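Local coordinates for DnaJ homolog subfamily C member 27-A (Xenopus laevis, PDB 6JMG), which binds GTP through a Ras-like GTPase domain joined to a DnaJ domain, and possibly takes part in regulating the MEK/ERK pathway, at residues A[95-100]-A[133-138]; A[129-134]-A[158-163]. All blocks are in the same frame, centred on the assembly; numbering follows the deposited sequence.

Contact 1 (A[95-100]-A[133-138]). With GTP (guanosine-5'-triphosphate), chain C.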
loop_
_atom_site.group_PDB
_atom_site.type_symbol
_atom_site.label_atom_id
_atom_site.label_comp_id
_atom_site.label_asym_id
_atom_site.label_seq_id
_atom_site.Cartn_x
_atom_site.Cartn_y
_atom_site.Cartn_z
ATOM N N VAL A 95 -8.918 2.799 8.763
ATOM C CA VAL A 95 -9.727 3.738 9.531
ATOM C C VAL A 95 -9.122 3.921 10.912
ATOM O O VAL A 95 -8.632 2.962 11.515
ATOM C CB VAL A 95 -11.200 3.277 9.655
ATOM C CG1 VAL A 95 -12.073 4.426 10.201
ATOM C CG2 VAL A 95 -11.758 2.758 8.310
ATOM N N TYR A 96 -9.163 5.165 11.403
ATOM C CA TYR A 96 -8.926 5.471 12.808
ATOM C C TYR A 96 -9.913 6.529 13.281
ATOM O O TYR A 96 -10.692 7.094 12.501
ATOM C CB TYR A 96 -7.505 5.954 13.072
ATOM C CG TYR A 96 -7.130 7.244 12.411
ATOM C CD1 TYR A 96 -6.808 7.292 11.054
ATOM C CD2 TYR A 96 -7.038 8.417 13.149
ATOM C CE1 TYR A 96 -6.428 8.495 10.446
ATOM C CE2 TYR A 96 -6.659 9.613 12.562
ATOM C CZ TYR A 96 -6.357 9.656 11.215
ATOM O OH TYR A 96 -5.987 10.862 10.643
ATOM N N ASP A 97 -9.867 6.780 14.588
ATOM C CA ASP A 97 -10.752 7.709 15.281
ATOM C C ASP A 97 -9.922 8.913 15.718
ATOM O O ASP A 97 -9.009 8.776 16.541
ATOM C CB ASP A 97 -11.411 6.990 16.465
ATOM C CG ASP A 97 -12.331 7.879 17.302
ATOM O OD1 ASP A 97 -13.032 7.307 18.170
ATOM O OD2 ASP A 97 -12.353 9.121 17.133
ATOM N N VAL A 98 -10.253 10.093 15.191
ATOM C CA VAL A 98 -9.499 11.296 15.527
ATOM C C VAL A 98 -9.574 11.612 17.011
ATOM O O VAL A 98 -8.775 12.411 17.516
ATOM C CB VAL A 98 -9.989 12.505 14.706
ATOM C CG1 VAL A 98 -9.776 12.259 13.219
ATOM C CG2 VAL A 98 -11.469 12.818 15.024
ATOM N N GLY A 99 -10.519 11.007 17.724
ATOM C CA GLY A 99 -10.695 11.231 19.140
ATOM C C GLY A 99 -9.862 10.372 20.057
ATOM O O GLY A 99 -9.916 10.572 21.274
ATOM N N HIS A 100 -9.097 9.419 19.520
ATOM C CA HIS A 100 -8.371 8.432 20.323
ATOM C C HIS A 100 -7.048 8.156 19.614
ATOM O O HIS A 100 -7.002 7.408 18.631
ATOM C CB HIS A 100 -9.217 7.168 20.493
ATOM C CG HIS A 100 -10.394 7.330 21.416
ATOM N ND1 HIS A 100 -11.695 7.403 20.964
ATOM C CD2 HIS A 100 -10.467 7.388 22.769
ATOM C CE1 HIS A 100 -12.515 7.520 21.994
ATOM N NE2 HIS A 100 -11.795 7.510 23.100
ATOM N N ALA A 133 -9.918 9.216 8.561
ATOM C CA ALA A 133 -9.852 9.844 9.873
ATOM C C ALA A 133 -11.300 10.074 10.266
ATOM O O ALA A 133 -11.919 11.057 9.848
ATOM C CB ALA A 133 -9.049 11.141 9.814
ATOM N N ASN A 134 -11.848 9.157 11.052
ATOM C CA ASN A 134 -13.282 9.054 11.226
ATOM C C ASN A 134 -13.743 9.718 12.513
ATOM O O ASN A 134 -12.950 9.973 13.422
ATOM C CB ASN A 134 -13.717 7.593 11.222
ATOM C CG ASN A 134 -15.190 7.439 10.953
ATOM O OD1 ASN A 134 -15.763 8.165 10.127
ATOM N ND2 ASN A 134 -15.824 6.502 11.656
ATOM N N LYS A 135 -15.056 9.989 12.564
ATOM C CA LYS A 135 -15.752 10.551 13.728
ATOM C C LYS A 135 -15.408 12.024 13.957
ATOM O O LYS A 135 -15.400 12.490 15.099
ATOM C CB LYS A 135 -15.478 9.756 15.011
ATOM C CG LYS A 135 -15.687 8.266 14.902
ATOM C CD LYS A 135 -15.813 7.648 16.268
ATOM C CE LYS A 135 -16.122 6.181 16.170
ATOM N NZ LYS A 135 -15.845 5.480 17.439
ATOM N N ILE A 136 -15.169 12.769 12.872
ATOM C CA ILE A 136 -14.922 14.198 12.961
ATOM C C ILE A 136 -16.124 14.952 13.532
ATOM O O ILE A 136 -15.990 16.104 13.953
ATOM C CB ILE A 136 -14.530 14.756 11.578
ATOM C CG1 ILE A 136 -15.589 14.436 10.528
ATOM C CG2 ILE A 136 -13.197 14.200 11.138
ATOM C CD1 ILE A 136 -15.205 14.960 9.139
ATOM N N ASP A 137 -17.302 14.336 13.527
ATOM C CA ASP A 137 -18.514 14.946 14.065
ATOM C C ASP A 137 -18.532 15.009 15.588
ATOM O O ASP A 137 -19.352 15.739 16.156
ATOM C CB ASP A 137 -19.737 14.159 13.607
ATOM C CG ASP A 137 -19.755 12.743 14.179
ATOM O OD1 ASP A 137 -19.078 11.854 13.601
ATOM O OD2 ASP A 137 -20.432 12.526 15.212
ATOM N N SER A 138 -17.694 14.244 16.270
ATOM C CA SER A 138 -17.853 14.133 17.708
ATOM C C SER A 138 -17.379 15.403 18.408
ATOM O O SER A 138 -16.400 16.034 17.995
ATOM C CB SER A 138 -17.111 12.917 18.241
ATOM O OG SER A 138 -16.698 13.167 19.577
HETATM P PG GTP C . -15.099 -3.546 15.117
HETATM O O1G GTP C . -15.909 -4.262 14.058
HETATM O O2G GTP C . -13.624 -3.568 14.807
HETATM O O3G GTP C . -15.337 -4.210 16.461
HETATM O O3B GTP C . -15.451 -1.968 15.209
HETATM P PB GTP C . -15.783 -1.055 13.925
HETATM O O1B GTP C . -14.535 -0.425 13.367
HETATM O O2B GTP C . -16.508 -1.773 12.811
HETATM O O3A GTP C . -16.660 0.133 14.565
HETATM P PA GTP C . -18.220 0.325 14.244
HETATM O O1A GTP C . -18.480 0.638 12.791
HETATM O O2A GTP C . -19.021 -0.871 14.663
HETATM O "O5'" GTP C . -18.513 1.562 15.208
HETATM C "C5'" GTP C . -18.172 1.478 16.570
HETATM C "C4'" GTP C . -19.069 2.452 17.326
HETATM O "O4'" GTP C . -18.729 3.750 16.923
HETATM C "C3'" GTP C . -20.541 2.309 17.025
HETATM O "O3'" GTP C . -21.163 2.616 18.234
HETATM C "C2'" GTP C . -20.885 3.412 16.053
HETATM O "O2'" GTP C . -22.157 3.989 16.241
HETATM C "C1'" GTP C . -19.865 4.446 16.418
HETATM N N9 GTP C . -19.463 5.239 15.256
HETATM C C8 GTP C . -18.981 4.770 14.059
HETATM N N7 GTP C . -18.684 5.842 13.275
HETATM C C5 GTP C . -18.971 6.973 13.959
HETATM C C6 GTP C . -18.856 8.315 13.635
HETATM O O6 GTP C . -18.438 8.666 12.535
HETATM N N1 GTP C . -19.203 9.270 14.568
HETATM C C2 GTP C . -19.672 8.902 15.805
HETATM N N2 GTP C . -20.013 9.849 16.669
HETATM N N3 GTP C . -19.789 7.561 16.129
HETATM C C4 GTP C . -19.449 6.614 15.216
#

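Contact 2 (A[129-134]-A[158-163]). With GTP (guanosine-5'-triphosphate), chain C.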
loop_
_atom_site.group_PDB
_atom_site.type_symbol
_atom_site.label_atom_id
_atom_site.label_comp_id
_atom_site.label_asym_id
_atom_site.label_seq_id
_atom_site.Cartn_x
_atom_site.Cartn_y
_atom_site.Cartn_z
ATOM N N PHE A 129 -5.279 2.443 -1.034
ATOM C CA PHE A 129 -5.621 2.652 0.363
ATOM C C PHE A 129 -6.398 3.951 0.494
ATOM O O PHE A 129 -5.943 5.001 0.024
ATOM C CB PHE A 129 -4.371 2.756 1.244
ATOM C CG PHE A 129 -3.734 1.445 1.582
ATOM C CD1 PHE A 129 -2.941 0.786 0.659
ATOM C CD2 PHE A 129 -3.895 0.887 2.847
ATOM C CE1 PHE A 129 -2.335 -0.414 0.979
ATOM C CE2 PHE A 129 -3.298 -0.315 3.170
ATOM C CZ PHE A 129 -2.515 -0.969 2.235
ATOM N N ALA A 130 -7.530 3.894 1.178
ATOM C CA ALA A 130 -8.207 5.096 1.635
ATOM C C ALA A 130 -8.078 5.118 3.149
ATOM O O ALA A 130 -8.609 4.240 3.842
ATOM C CB ALA A 130 -9.661 5.126 1.177
ATOM N N VAL A 131 -7.325 6.086 3.649
ATOM C CA VAL A 131 -7.229 6.331 5.084
ATOM C C VAL A 131 -8.403 7.205 5.495
ATOM O O VAL A 131 -8.610 8.294 4.946
ATOM C CB VAL A 131 -5.892 6.984 5.460
ATOM C CG1 VAL A 131 -5.825 7.186 6.953
ATOM C CG2 VAL A 131 -4.729 6.124 4.998
ATOM N N CYS A 132 -9.179 6.731 6.450
ATOM C CA CYS A 132 -10.325 7.485 6.945
ATOM C C CYS A 132 -10.068 7.910 8.382
ATOM O O CYS A 132 -9.975 7.071 9.290
ATOM C CB CYS A 132 -11.615 6.666 6.830
ATOM S SG CYS A 132 -11.967 6.157 5.131
ATOM N N ALA A 133 -9.918 9.216 8.561
ATOM C CA ALA A 133 -9.852 9.844 9.873
ATOM C C ALA A 133 -11.300 10.074 10.266
ATOM O O ALA A 133 -11.919 11.057 9.848
ATOM C CB ALA A 133 -9.049 11.141 9.814
ATOM N N ASN A 134 -11.848 9.157 11.052
ATOM C CA ASN A 134 -13.282 9.054 11.226
ATOM C C ASN A 134 -13.743 9.718 12.513
ATOM O O ASN A 134 -12.950 9.973 13.422
ATOM C CB ASN A 134 -13.717 7.593 11.222
ATOM C CG ASN A 134 -15.190 7.439 10.953
ATOM O OD1 ASN A 134 -15.763 8.165 10.127
ATOM N ND2 ASN A 134 -15.824 6.502 11.656
ATOM N N PHE A 158 -1.167 6.920 -0.089
ATOM C CA PHE A 158 -2.547 6.638 0.270
ATOM C C PHE A 158 -3.435 7.863 0.028
ATOM O O PHE A 158 -2.973 9.002 -0.018
ATOM C CB PHE A 158 -2.639 6.240 1.742
ATOM C CG PHE A 158 -1.807 5.041 2.120
ATOM C CD1 PHE A 158 -1.342 4.153 1.158
ATOM C CD2 PHE A 158 -1.498 4.796 3.464
ATOM C CE1 PHE A 158 -0.593 3.024 1.525
ATOM C CE2 PHE A 158 -0.741 3.679 3.847
ATOM C CZ PHE A 158 -0.286 2.797 2.878
ATOM N N LEU A 159 -4.726 7.615 -0.132
ATOM C CA LEU A 159 -5.705 8.688 -0.091
ATOM C C LEU A 159 -6.051 8.981 1.359
ATOM O O LEU A 159 -5.997 8.095 2.215
ATOM C CB LEU A 159 -6.967 8.319 -0.866
ATOM C CG LEU A 159 -6.744 7.905 -2.315
ATOM C CD1 LEU A 159 -8.055 7.594 -2.993
ATOM C CD2 LEU A 159 -6.034 9.036 -3.028
ATOM N N TYR A 160 -6.413 10.233 1.635
ATOM C CA TYR A 160 -6.737 10.659 2.991
ATOM C C TYR A 160 -8.065 11.381 2.983
ATOM O O TYR A 160 -8.307 12.241 2.131
ATOM C CB TYR A 160 -5.675 11.578 3.570
ATOM C CG TYR A 160 -6.043 12.118 4.931
ATOM C CD1 TYR A 160 -5.792 11.381 6.086
ATOM C CD2 TYR A 160 -6.639 13.362 5.070
ATOM C CE1 TYR A 160 -6.117 11.883 7.344
ATOM C CE2 TYR A 160 -6.972 13.873 6.332
ATOM C CZ TYR A 160 -6.708 13.133 7.459
ATOM O OH TYR A 160 -7.043 13.626 8.700
ATOM N N PHE A 161 -8.929 11.032 3.928
ATOM C CA PHE A 161 -10.224 11.689 4.001
ATOM C C PHE A 161 -10.644 11.796 5.445
ATOM O O PHE A 161 -10.432 10.875 6.244
ATOM C CB PHE A 161 -11.328 10.949 3.248
ATOM C CG PHE A 161 -11.225 11.054 1.772
ATOM C CD1 PHE A 161 -11.858 12.092 1.105
ATOM C CD2 PHE A 161 -10.506 10.101 1.043
ATOM C CE1 PHE A 161 -11.784 12.192 -0.272
ATOM C CE2 PHE A 161 -10.420 10.192 -0.327
ATOM C CZ PHE A 161 -11.061 11.242 -0.990
ATOM N N GLU A 162 -11.241 12.936 5.753
ATOM C CA GLU A 162 -11.941 13.140 6.998
ATOM C C GLU A 162 -13.381 12.714 6.776
ATOM O O GLU A 162 -13.994 13.066 5.758
ATOM C CB GLU A 162 -11.837 14.605 7.404
ATOM C CG GLU A 162 -10.390 15.023 7.590
ATOM C CD GLU A 162 -10.204 15.923 8.761
ATOM O OE1 GLU A 162 -9.257 15.661 9.539
ATOM O OE2 GLU A 162 -11.000 16.887 8.889
ATOM N N THR A 163 -13.891 11.886 7.680
ATOM C CA THR A 163 -15.185 11.263 7.469
ATOM C C THR A 163 -15.945 11.212 8.776
ATOM O O THR A 163 -15.366 11.240 9.870
ATOM C CB THR A 163 -15.106 9.820 6.921
ATOM O OG1 THR A 163 -14.334 9.005 7.813
ATOM C CG2 THR A 163 -14.516 9.785 5.536
HETATM P PG GTP C . -15.099 -3.546 15.117
HETATM O O1G GTP C . -15.909 -4.262 14.058
HETATM O O2G GTP C . -13.624 -3.568 14.807
HETATM O O3G GTP C . -15.337 -4.210 16.461
HETATM O O3B GTP C . -15.451 -1.968 15.209
HETATM P PB GTP C . -15.783 -1.055 13.925
HETATM O O1B GTP C . -14.535 -0.425 13.367
HETATM O O2B GTP C . -16.508 -1.773 12.811
HETATM O O3A GTP C . -16.660 0.133 14.565
HETATM P PA GTP C . -18.220 0.325 14.244
HETATM O O1A GTP C . -18.480 0.638 12.791
HETATM O O2A GTP C . -19.021 -0.871 14.663
HETATM O "O5'" GTP C . -18.513 1.562 15.208
HETATM C "C5'" GTP C . -18.172 1.478 16.570
HETATM C "C4'" GTP C . -19.069 2.452 17.326
HETATM O "O4'" GTP C . -18.729 3.750 16.923
HETATM C "C3'" GTP C . -20.541 2.309 17.025
HETATM O "O3'" GTP C . -21.163 2.616 18.234
HETATM C "C2'" GTP C . -20.885 3.412 16.053
HETATM O "O2'" GTP C . -22.157 3.989 16.241
HETATM C "C1'" GTP C . -19.865 4.446 16.418
HETATM N N9 GTP C . -19.463 5.239 15.256
HETATM C C8 GTP C . -18.981 4.770 14.059
HETATM N N7 GTP C . -18.684 5.842 13.275
HETATM C C5 GTP C . -18.971 6.973 13.959
HETATM C C6 GTP C . -18.856 8.315 13.635
HETATM O O6 GTP C . -18.438 8.666 12.535
HETATM N N1 GTP C . -19.203 9.270 14.568
HETATM C C2 GTP C . -19.672 8.902 15.805
HETATM N N2 GTP C . -20.013 9.849 16.669
HETATM N N3 GTP C . -19.789 7.561 16.129
HETATM C C4 GTP C . -19.449 6.614 15.216
#

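Contact 1 (A[95-100]-A[133-138])
Ala133 lies under the ring of Tyr96, its CA over the ring face 3.9 Å from the centroid and its CB reaching toward CZ and OH; a methyl suits this site, since a longer side chain would probably meet the ring. Val98 adds CG1, 3.7 Å from Ala133 CB. Around this apolar patch the two parallel strand ends are joined by Asn134 N to Tyr96 O (2.8 Å) and by Val98 N to Asn134 O (3.2 Å). In the small-GTPase fold the segment 134-137 is the NKxD motif that reads guanine, here Asn-Lys-Ile-Asp. Asp137 takes GTP N1 on OD1 (2.8 Å) and N2 on OD2 (3.1 Å), a fork that matches the donor edge of guanine, while Ser164 also bonds OD1. The extended Lys135 chain runs over one face of the base, CG 3.4 Å from GTP C6, and its NZ bonds Glu26 O. Asp97, its CG anti to the backbone N (chi1 178°), crosses this chain at about a right angle; OD1 makes a long, weak salt bridge to NZ and accepts from His100 ND1, whereas OD2 closes an Asx turn with Gly99 N (2.7 Å). Replacing Asp97 with alanine would probably leave the Lys135 ammonium without this carboxylate and Gly99 N and His100 ND1 without their acceptor.

Contact 2 (A[129-134]-A[158-163])
Phe129, near the start of strand 128-134, and Phe158, just before strand 159-163, send their rings out alongside each other. From Phe129 the path begins at CB, which sits over the face of the Phe158 ring, 3.3 Å from CD1. CG follows at 3.5 Å from Phe158 CE1, CD1 meets the same CE1, and on the other branch CD2 only grazes CE1 and CZ. Farther out, CE1 is still 3.9 Å from Phe158 CE1. The result is an offset stack with centroids 4.3 Å apart and planes inclined at 25°, and Leu111 of helix 107-117 touches both side chains. Flat aromatic groups suit this place because they can overlap within the narrow spacing of adjacent strands.

The ladder then runs in register from Ala130 with Leu159 to Ala133 with Glu162, its backbone bonds starting at Leu159 N to Phe129 O and ending at Thr163 N to Ala133 O. This is the pairing of a beta-alpha-beta unit, in which helix 146-154 connects the strands; the side of Val131 and Tyr160 meets that helix, while Ala130, Cys132 and Phe161 meet helix 171-187. Small Ala133 accommodates the tip of Tyr160, whose OH comes within 3.4 Å of its CB and donates to Glu162 OE1, an acid also paired with Arg142.

At the nucleotide end, Thr163 OG1 donates to Asn134 OD1 (2.8 Å). With OG1 set between its own backbone N and carbonyl carbon (chi1 57°), the hydroxyl is turned to the amide oxygen, the donor tilted 29° from the carbonyl plane. Since Asn134 ND2 bonds Val27 O of the phosphate-binding loop, both ends of the amide are gripped. Such bonding would be expected to fix the amide's flip, presenting ND2 rather than OD1 toward guanine N7.

How the contacts relate
Of the segments in contact, 95-100, at the end of strand 91-97, comes first and runs into the turn 97-100; helices 101-105 and 107-117 follow before strand 128-134 returns beside it, where contact 1 closes a loop of 32 residues. The chain then passes through 135-138 and helix 146-154 to strand 159-163, and contact 2 closes a second loop of 23 residues. Neither loop nests in the other; their spans overlap over 129-138, with Ala133 and Asn134 serving both contacts. Strand 128-134 is thus held on its two edges, within the sheet. Tyr96 OH also packs against Tyr160 CE1 across it, and Ile136 CG1 against Thr163 O, tying the guanine-binding loop to the outermost strand 159-163.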